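Local coordinates for protein putative poly(3-hydroxybutyrate) depolymerase LpqC (Bordetella parapertussis 12822, PDB 3D0K) that probably hydrolyses ester bonds as a serine hydrolase of alpha/beta-hydrolase type, and is a putative poly(3-hydroxybutyrate) depolymerase, at residues 129-133 against 134-138; 188-192 against 193-197; 233-236 against 237-241. All coordinates share one frame; numbering follows the deposited sequence.

Interaction 1 of 3, residues 129-133 against 134-138; sequences ANIRA and AEIAD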
loop_
_atom_site.group_PDB
_atom_site.type_symbol
_atom_site.label_atom_id
_atom_site.label_comp_id
_atom_site.label_asym_id
_atom_site.label_seq_id
_atom_site.Cartn_x
_atom_site.Cartn_y
_atom_site.Cartn_z
ATOM N N ALA A 129 -9.655 -5.781 11.053
ATOM C CA ALA A 129 -10.377 -6.001 12.334
ATOM C C ALA A 129 -11.393 -7.151 12.158
ATOM O O ALA A 129 -11.662 -7.937 13.092
ATOM C CB ALA A 129 -11.101 -4.723 12.718
ATOM N N ASN A 130 -11.955 -7.255 10.953
ATOM C CA ASN A 130 -12.843 -8.321 10.635
ATOM C C ASN A 130 -12.214 -9.700 10.470
ATOM O O ASN A 130 -12.840 -10.716 10.869
ATOM C CB ASN A 130 -13.801 -7.918 9.513
ATOM C CG ASN A 130 -14.982 -7.120 10.054
ATOM O OD1 ASN A 130 -15.562 -7.484 11.068
ATOM N ND2 ASN A 130 -15.325 -6.043 9.394
ATOM N N ILE A 131 -10.998 -9.722 9.933
ATOM C CA ILE A 131 -10.176 -10.952 9.843
ATOM C C ILE A 131 -9.884 -11.436 11.253
ATOM O O ILE A 131 -9.988 -12.627 11.562
ATOM C CB ILE A 131 -8.872 -10.683 9.021
ATOM C CG1 ILE A 131 -9.242 -10.426 7.551
ATOM C CG2 ILE A 131 -7.847 -11.852 9.112
ATOM C CD1 ILE A 131 -8.039 -10.120 6.632
ATOM N N ARG A 132 -9.535 -10.490 12.122
ATOM C CA ARG A 132 -9.345 -10.819 13.542
ATOM C C ARG A 132 -10.611 -11.259 14.302
ATOM O O ARG A 132 -10.550 -12.215 15.080
ATOM C CB ARG A 132 -8.691 -9.619 14.229
ATOM C CG ARG A 132 -7.685 -9.947 15.320
ATOM C CD ARG A 132 -6.948 -8.652 15.671
ATOM N NE ARG A 132 -7.808 -7.678 16.348
ATOM C CZ ARG A 132 -7.566 -7.181 17.564
ATOM N NH1 ARG A 132 -6.478 -7.557 18.252
ATOM N NH2 ARG A 132 -8.418 -6.310 18.099
ATOM N N ALA A 133 -11.743 -10.583 14.090
ATOM C CA ALA A 133 -13.001 -11.003 14.704
ATOM C C ALA A 133 -13.426 -12.352 14.151
ATOM O O ALA A 133 -14.031 -13.119 14.869
ATOM C CB ALA A 133 -14.121 -9.942 14.505
ATOM N N ALA A 134 -13.029 -12.680 12.910
ATOM C CA ALA A 134 -13.366 -13.984 12.305
ATOM C C ALA A 134 -12.506 -15.090 12.899
ATOM O O ALA A 134 -12.773 -16.273 12.675
ATOM C CB ALA A 134 -13.122 -13.908 10.779
ATOM N N GLU A 135 -11.454 -14.700 13.635
ATOM C CA GLU A 135 -10.464 -15.620 14.254
ATOM C C GLU A 135 -9.665 -16.330 13.157
ATOM O O GLU A 135 -9.185 -17.456 13.357
ATOM C CB GLU A 135 -11.102 -16.642 15.229
ATOM C CG GLU A 135 -11.668 -16.042 16.539
ATOM C CD GLU A 135 -12.174 -17.118 17.510
ATOM O OE1 GLU A 135 -13.223 -17.781 17.241
ATOM O OE2 GLU A 135 -11.523 -17.329 18.553
ATOM N N ILE A 136 -9.563 -15.689 11.993
ATOM C CA ILE A 136 -8.792 -16.244 10.881
ATOM C C ILE A 136 -7.297 -15.982 11.143
ATOM O O ILE A 136 -6.433 -16.835 10.878
ATOM C CB ILE A 136 -9.282 -15.660 9.523
ATOM C CG1 ILE A 136 -10.679 -16.212 9.165
ATOM C CG2 ILE A 136 -8.260 -15.917 8.404
ATOM C CD1 ILE A 136 -10.754 -17.749 8.980
ATOM N N ALA A 137 -6.989 -14.798 11.659
ATOM C CA ALA A 137 -5.610 -14.444 11.934
ATOM C C ALA A 137 -5.583 -13.517 13.104
ATOM O O ALA A 137 -6.505 -12.692 13.260
ATOM C CB ALA A 137 -4.974 -13.755 10.689
ATOM N N ASP A 138 -4.549 -13.593 13.944
ATOM C CA ASP A 138 -4.559 -12.634 15.038
ATOM C C ASP A 138 -4.079 -11.228 14.667
ATOM O O ASP A 138 -4.305 -10.300 15.433
ATOM C CB ASP A 138 -3.951 -13.143 16.337
ATOM C CG ASP A 138 -2.626 -13.738 16.145
ATOM O OD1 ASP A 138 -2.370 -14.812 16.784
ATOM O OD2 ASP A 138 -1.849 -13.126 15.356
HETATM O O HOH W 1 -8.359 -13.490 16.093
#
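Asp-138 O lies beyond the edge of the Arg-132 guanidinium, near its plane; the contact itself is made by the aliphatic chain, CD of Arg-132 sitting 3.1 Å from Asp-138 O with CG beside it. A bend about CG-CD (chi3 69°) turns NE and the guanidinium away from the extended line of the chain just beyond this contact. Nearer the backbone, the CA hydrogen of Arg-132 points at Ala-137 O in a CA-H...O contact. The helix ends here in a Schellman motif. Glu-135 adopts positive phi, Ile-136 N bonds back to Ile-131 O (3.1 Å) almost on the line of its C=O bond, and Glu-135 N reaches Arg-132 O (3.0 Å) from above the carbonyl plane. Ala-134 N closes the last regular turn on Asn-130 O at 2.8 Å. A water donates to Arg-132 O at 2.7 Å and, weakly, to Ala-137 O. On the buried side CG2 of Ile-131, anti to the backbone N, lies 3.8 Å from Ala-137 CB and 4.1 Å from Ile-136 CB, next to Ala-137 N, which is buried with no partner in the model. Ile-131 and Ile-136 rest on Val-86 and Leu-84 of strand 84-89, Asn-130 and Ala-133 pack against helix 11-18, Asn-130 ND2 bonds to Tyr-29 OH, and Asp-138 pairs through its backbone with Pro-52 as the chain leaves helix 122-133 for strand 142-147.

Interaction 2 of 3, residues 188-192 against 193-197; sequences EGLDG and VGLTE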
loop_
_atom_site.group_PDB
_atom_site.type_symbol
_atom_site.label_atom_id
_atom_site.label_comp_id
_atom_site.label_asym_id
_atom_site.label_seq_id
_atom_site.Cartn_x
_atom_site.Cartn_y
_atom_site.Cartn_z
ATOM N N GLU A 188 -1.142 16.866 -3.387
ATOM C CA GLU A 188 0.257 17.283 -3.582
ATOM C C GLU A 188 0.997 17.393 -2.232
ATOM O O GLU A 188 2.193 17.016 -2.122
ATOM C CB GLU A 188 0.407 18.577 -4.423
ATOM C CG GLU A 188 1.926 18.860 -4.640
ATOM C CD GLU A 188 2.242 20.146 -5.399
ATOM O OE1 GLU A 188 3.399 20.269 -5.888
ATOM O OE2 GLU A 188 1.355 21.028 -5.516
ATOM N N GLY A 189 0.255 17.844 -1.209
ATOM C CA GLY A 189 0.764 18.007 0.162
ATOM C C GLY A 189 -0.300 17.559 1.139
ATOM O O GLY A 189 -1.232 16.864 0.736
ATOM N N LEU A 190 -0.198 17.976 2.408
ATOM C CA LEU A 190 -1.106 17.522 3.446
ATOM C C LEU A 190 -2.194 18.544 3.824
ATOM O O LEU A 190 -2.945 18.308 4.774
ATOM C CB LEU A 190 -0.307 17.147 4.700
ATOM C CG LEU A 190 0.805 16.100 4.492
ATOM C CD1 LEU A 190 1.719 16.034 5.740
ATOM C CD2 LEU A 190 0.217 14.701 4.150
ATOM N N ASP A 191 -2.262 19.675 3.104
ATOM C CA ASP A 191 -3.161 20.764 3.503
ATOM C C ASP A 191 -4.569 20.512 2.939
ATOM O O ASP A 191 -4.716 19.764 1.971
ATOM C CB ASP A 191 -2.639 22.129 3.025
ATOM C CG ASP A 191 -3.084 23.280 3.922
ATOM O OD1 ASP A 191 -3.533 23.026 5.066
ATOM O OD2 ASP A 191 -2.942 24.461 3.499
ATOM N N GLY A 192 -5.580 21.098 3.587
ATOM C CA GLY A 192 -6.919 21.148 3.037
ATOM C C GLY A 192 -7.781 19.902 3.220
ATOM O O GLY A 192 -8.879 19.813 2.610
ATOM N N VAL A 193 -7.310 18.961 4.065
ATOM C CA VAL A 193 -8.011 17.688 4.305
ATOM C C VAL A 193 -8.166 17.303 5.774
ATOM O O VAL A 193 -8.395 16.132 6.072
ATOM C CB VAL A 193 -7.330 16.522 3.538
ATOM C CG1 VAL A 193 -7.724 16.559 2.073
ATOM C CG2 VAL A 193 -5.793 16.529 3.748
ATOM N N GLY A 194 -8.026 18.267 6.688
ATOM C CA GLY A 194 -8.187 18.022 8.133
ATOM C C GLY A 194 -7.085 17.198 8.809
ATOM O O GLY A 194 -7.303 16.588 9.863
ATOM N N LEU A 195 -5.901 17.191 8.218
ATOM C CA LEU A 195 -4.742 16.505 8.817
ATOM C C LEU A 195 -3.986 17.462 9.747
ATOM O O LEU A 195 -4.127 18.671 9.630
ATOM C CB LEU A 195 -3.821 16.001 7.715
ATOM C CG LEU A 195 -4.411 14.878 6.845
ATOM C CD1 LEU A 195 -3.454 14.490 5.708
ATOM C CD2 LEU A 195 -4.818 13.663 7.684
ATOM N N THR A 196 -3.184 16.923 10.660
ATOM C CA THR A 196 -2.507 17.766 11.686
ATOM C C THR A 196 -0.997 17.527 11.680
ATOM O O THR A 196 -0.525 16.581 11.049
ATOM C CB THR A 196 -3.015 17.418 13.084
ATOM O OG1 THR A 196 -2.617 16.083 13.398
ATOM C CG2 THR A 196 -4.548 17.513 13.156
ATOM N N GLU A 197 -0.241 18.380 12.379
ATOM C CA GLU A 197 1.192 18.127 12.586
ATOM C C GLU A 197 1.494 16.778 13.263
ATOM O O GLU A 197 2.527 16.172 12.990
ATOM C CB GLU A 197 1.885 19.302 13.308
ATOM C CG GLU A 197 2.185 20.506 12.339
ATOM C CD GLU A 197 3.476 20.323 11.477
ATOM O OE1 GLU A 197 3.396 20.340 10.238
ATOM O OE2 GLU A 197 4.588 20.189 12.032
HETATM O O HOH W 2 -5.010 19.010 5.972
#
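From Leu-190 to Leu-195 the backbone bends round a single water without any direct hydrogen bond between the two halves. Gly-192 and Gly-194 both take positive phi (82° and 71°), which suits glycine, and together curl the chain until Leu-190 O, Val-193 N and Leu-195 N all face inward. The water donates to Leu-190 O at 2.5 Å and accepts from Val-193 N and Leu-195 N, each at 3.0 Å, bridging the two halves through one carbonyl and two N-H groups. On the buried side CD2 of Leu-190 touches CD1 of Leu-195 at 4.0 Å, the two side chains crossing at about a right angle, while CB of Leu-195 lies 3.8 Å from Leu-190 O. In Val-193, chi1 -78° sets CG1 anti to the carbonyl carbon, by Gly-192 O, which leaves CG2 between N and C, 3.5 Å from Leu-190 O. Leu-190 and Leu-195 rest on Ser-159 and Ser-160 at the end of helix 149-160, and Val-193 on Phe-107 and Trp-119. Thr-196 is the N-cap of helix 197-205, its OG1 capping a backbone N just past Glu-197; separately, its own backbone N bonds to His-199 ND1. The result is a loop closed round one bridging water, with glycines at its two positive-phi positions, between strand 168-172 and helix 197-205, where many alpha/beta hydrolases carry insertions beyond the C-terminal ends of the strands.

Interaction 3 of 3, residues 233-236 against 237-241; sequences QGPH and RYARA. With SO4 (sulfate ion), chain E.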
loop_
_atom_site.group_PDB
_atom_site.type_symbol
_atom_site.label_atom_id
_atom_site.label_comp_id
_atom_site.label_asym_id
_atom_site.label_seq_id
_atom_site.Cartn_x
_atom_site.Cartn_y
_atom_site.Cartn_z
ATOM N N GLN A 233 8.421 16.629 -9.153
ATOM C CA GLN A 233 9.133 15.619 -8.379
ATOM C C GLN A 233 10.203 14.877 -9.186
ATOM O O GLN A 233 11.051 14.219 -8.597
ATOM C CB GLN A 233 8.119 14.618 -7.803
ATOM C CG GLN A 233 7.109 15.378 -6.974
ATOM C CD GLN A 233 6.092 14.506 -6.260
ATOM O OE1 GLN A 233 6.130 13.276 -6.370
ATOM N NE2 GLN A 233 5.176 15.149 -5.494
ATOM N N GLY A 234 10.190 15.019 -10.516
ATOM C CA GLY A 234 11.245 14.363 -11.335
ATOM C C GLY A 234 10.735 13.725 -12.621
ATOM O O GLY A 234 9.532 13.622 -12.827
ATOM N N PRO A 235 11.654 13.329 -13.527
ATOM C CA PRO A 235 11.218 12.853 -14.861
ATOM C C PRO A 235 10.615 11.444 -14.912
ATOM O O PRO A 235 9.977 11.092 -15.918
ATOM C CB PRO A 235 12.508 12.917 -15.702
ATOM C CG PRO A 235 13.626 12.822 -14.675
ATOM C CD PRO A 235 13.116 13.395 -13.382
ATOM N N HIS A 236 10.805 10.648 -13.853
ATOM C CA HIS A 236 10.442 9.239 -13.840
ATOM C C HIS A 236 10.274 8.794 -12.394
ATOM O O HIS A 236 10.622 9.538 -11.473
ATOM C CB HIS A 236 11.447 8.343 -14.618
ATOM C CG HIS A 236 12.894 8.589 -14.276
ATOM N ND1 HIS A 236 13.390 8.450 -12.996
ATOM C CD2 HIS A 236 13.941 8.991 -15.044
ATOM C CE1 HIS A 236 14.677 8.764 -12.988
ATOM N NE2 HIS A 236 15.033 9.108 -14.214
ATOM N N ARG A 237 9.770 7.572 -12.177
ATOM C CA ARG A 237 9.363 7.199 -10.834
ATOM C C ARG A 237 10.587 7.068 -9.946
ATOM O O ARG A 237 10.511 7.340 -8.758
ATOM C CB ARG A 237 8.581 5.881 -10.840
ATOM C CG ARG A 237 7.285 5.945 -11.710
ATOM C CD ARG A 237 6.465 4.696 -11.536
ATOM N NE ARG A 237 5.218 4.744 -12.315
ATOM C CZ ARG A 237 5.126 4.518 -13.629
ATOM N NH1 ARG A 237 3.925 4.564 -14.208
ATOM N NH2 ARG A 237 6.209 4.206 -14.346
ATOM N N TYR A 238 11.697 6.607 -10.509
ATOM C CA TYR A 238 12.892 6.375 -9.697
ATOM C C TYR A 238 13.380 7.740 -9.130
ATOM O O TYR A 238 13.662 7.856 -7.914
ATOM C CB TYR A 238 13.962 5.681 -10.553
ATOM C CG TYR A 238 15.298 5.446 -9.853
ATOM C CD1 TYR A 238 15.359 4.824 -8.593
ATOM C CD2 TYR A 238 16.500 5.780 -10.498
ATOM C CE1 TYR A 238 16.568 4.594 -7.967
ATOM C CE2 TYR A 238 17.741 5.555 -9.875
ATOM C CZ TYR A 238 17.761 4.956 -8.614
ATOM O OH TYR A 238 18.992 4.740 -8.000
ATOM N N ALA A 239 13.461 8.779 -9.983
ATOM C CA ALA A 239 13.787 10.138 -9.476
ATOM C C ALA A 239 12.800 10.601 -8.404
ATOM O O ALA A 239 13.205 11.218 -7.419
ATOM C CB ALA A 239 13.829 11.168 -10.587
ATOM N N ARG A 240 11.507 10.339 -8.619
ATOM C CA ARG A 240 10.511 10.814 -7.682
ATOM C C ARG A 240 10.651 10.163 -6.323
ATOM O O ARG A 240 10.381 10.812 -5.281
ATOM C CB ARG A 240 9.098 10.605 -8.225
ATOM C CG ARG A 240 8.906 11.374 -9.482
ATOM C CD ARG A 240 7.496 11.268 -10.085
ATOM N NE ARG A 240 7.497 11.992 -11.358
ATOM C CZ ARG A 240 6.537 11.923 -12.281
ATOM N NH1 ARG A 240 5.480 11.153 -12.092
ATOM N NH2 ARG A 240 6.646 12.598 -13.418
ATOM N N ALA A 241 11.026 8.882 -6.322
ATOM C CA ALA A 241 11.266 8.137 -5.073
ATOM C C ALA A 241 12.373 8.819 -4.242
ATOM O O ALA A 241 12.223 9.075 -3.048
ATOM C CB ALA A 241 11.651 6.658 -5.391
HETATM S S SO4 E . 1.358 5.077 -11.194
HETATM O O1 SO4 E . 1.579 5.044 -9.748
HETATM O O2 SO4 E . 0.553 6.277 -11.466
HETATM O O3 SO4 E . 2.544 5.165 -11.997
HETATM O O4 SO4 E . 0.486 4.017 -11.657
HETATM O O HOH W 3 8.573 12.956 -4.657
#
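Arg-240 doubles back to the loop before its own helix and grips one carbonyl oxygen, Gly-234 O, side-on with two nitrogens. Arg-240 NE is 3.0 Å from Gly-234 O, standing above the carbonyl plane, and Arg-240 NH2 is 3.1 Å from the same oxygen, which lies only 6° out of the guanidinium plane. Extended from CG to NE, the Arg-240 chain lays its methylenes along Gln-233, whose CB is 3.7 Å from Arg-240 CG. Arg-240 NH1 takes Gly-175 O and Pro-225 O, and with that the guanidinium is fixed in rotation. Gly-234, with phi 139°, turns the chain so that Pro-235 CD meets Ala-239 CB at 3.6 Å. His-236 is the N-cap residue: its O accepts from Arg-240 N, and its ring, with CG between the backbone N and carbonyl carbon (chi1 48°), turns its ND1/CE1 edge to the first turn, CE1 3.5 Å from Ala-239 CB. Pro-235 CG sits over one face of that ring, towards its rim. Arg-237, directed away from the His-236 ring, holds sulfate O3 at its guanidinium edge, near its plane, with NE and NH1, each 2.7 Å from that oxygen; its NH2 forms a salt bridge with Asp-216, which with Ser-148 and His-271 probably makes up the catalytic triad. The sulfate probably comes from the crystallisation liquor and is also hydrogen-bonded to Gln-152 NE2. Helix 237-255 thus starts beside the likely active site: Tyr-238 and Ala-241 lie on strand 209-213, Arg-240 against helix 228-231, and Gln-233 NE2 bonds to Tyr-177 O.

Following the chain, the three contacts come in series and neither nest nor cross; each closes only a short local turn. Interaction 1 ends helix 122-133 and hands the chain to strand 142-147, beside helix 11-18 and strand 84-89. Interaction 2 lies in the long connection between strand 168-172 and helix 197-205, packed against the end of helix 149-160. Interaction 3 begins helix 237-255, next to strand 209-213 and the probable active site. Interactions 1 and 3 lie on opposite sides of the chain's centre, their own centres about 38 Å apart, whereas 2 and 3 approach to about 5 Å between nearest atoms, and a salt bridge from Glu-188 to Arg-232 joins their surroundings.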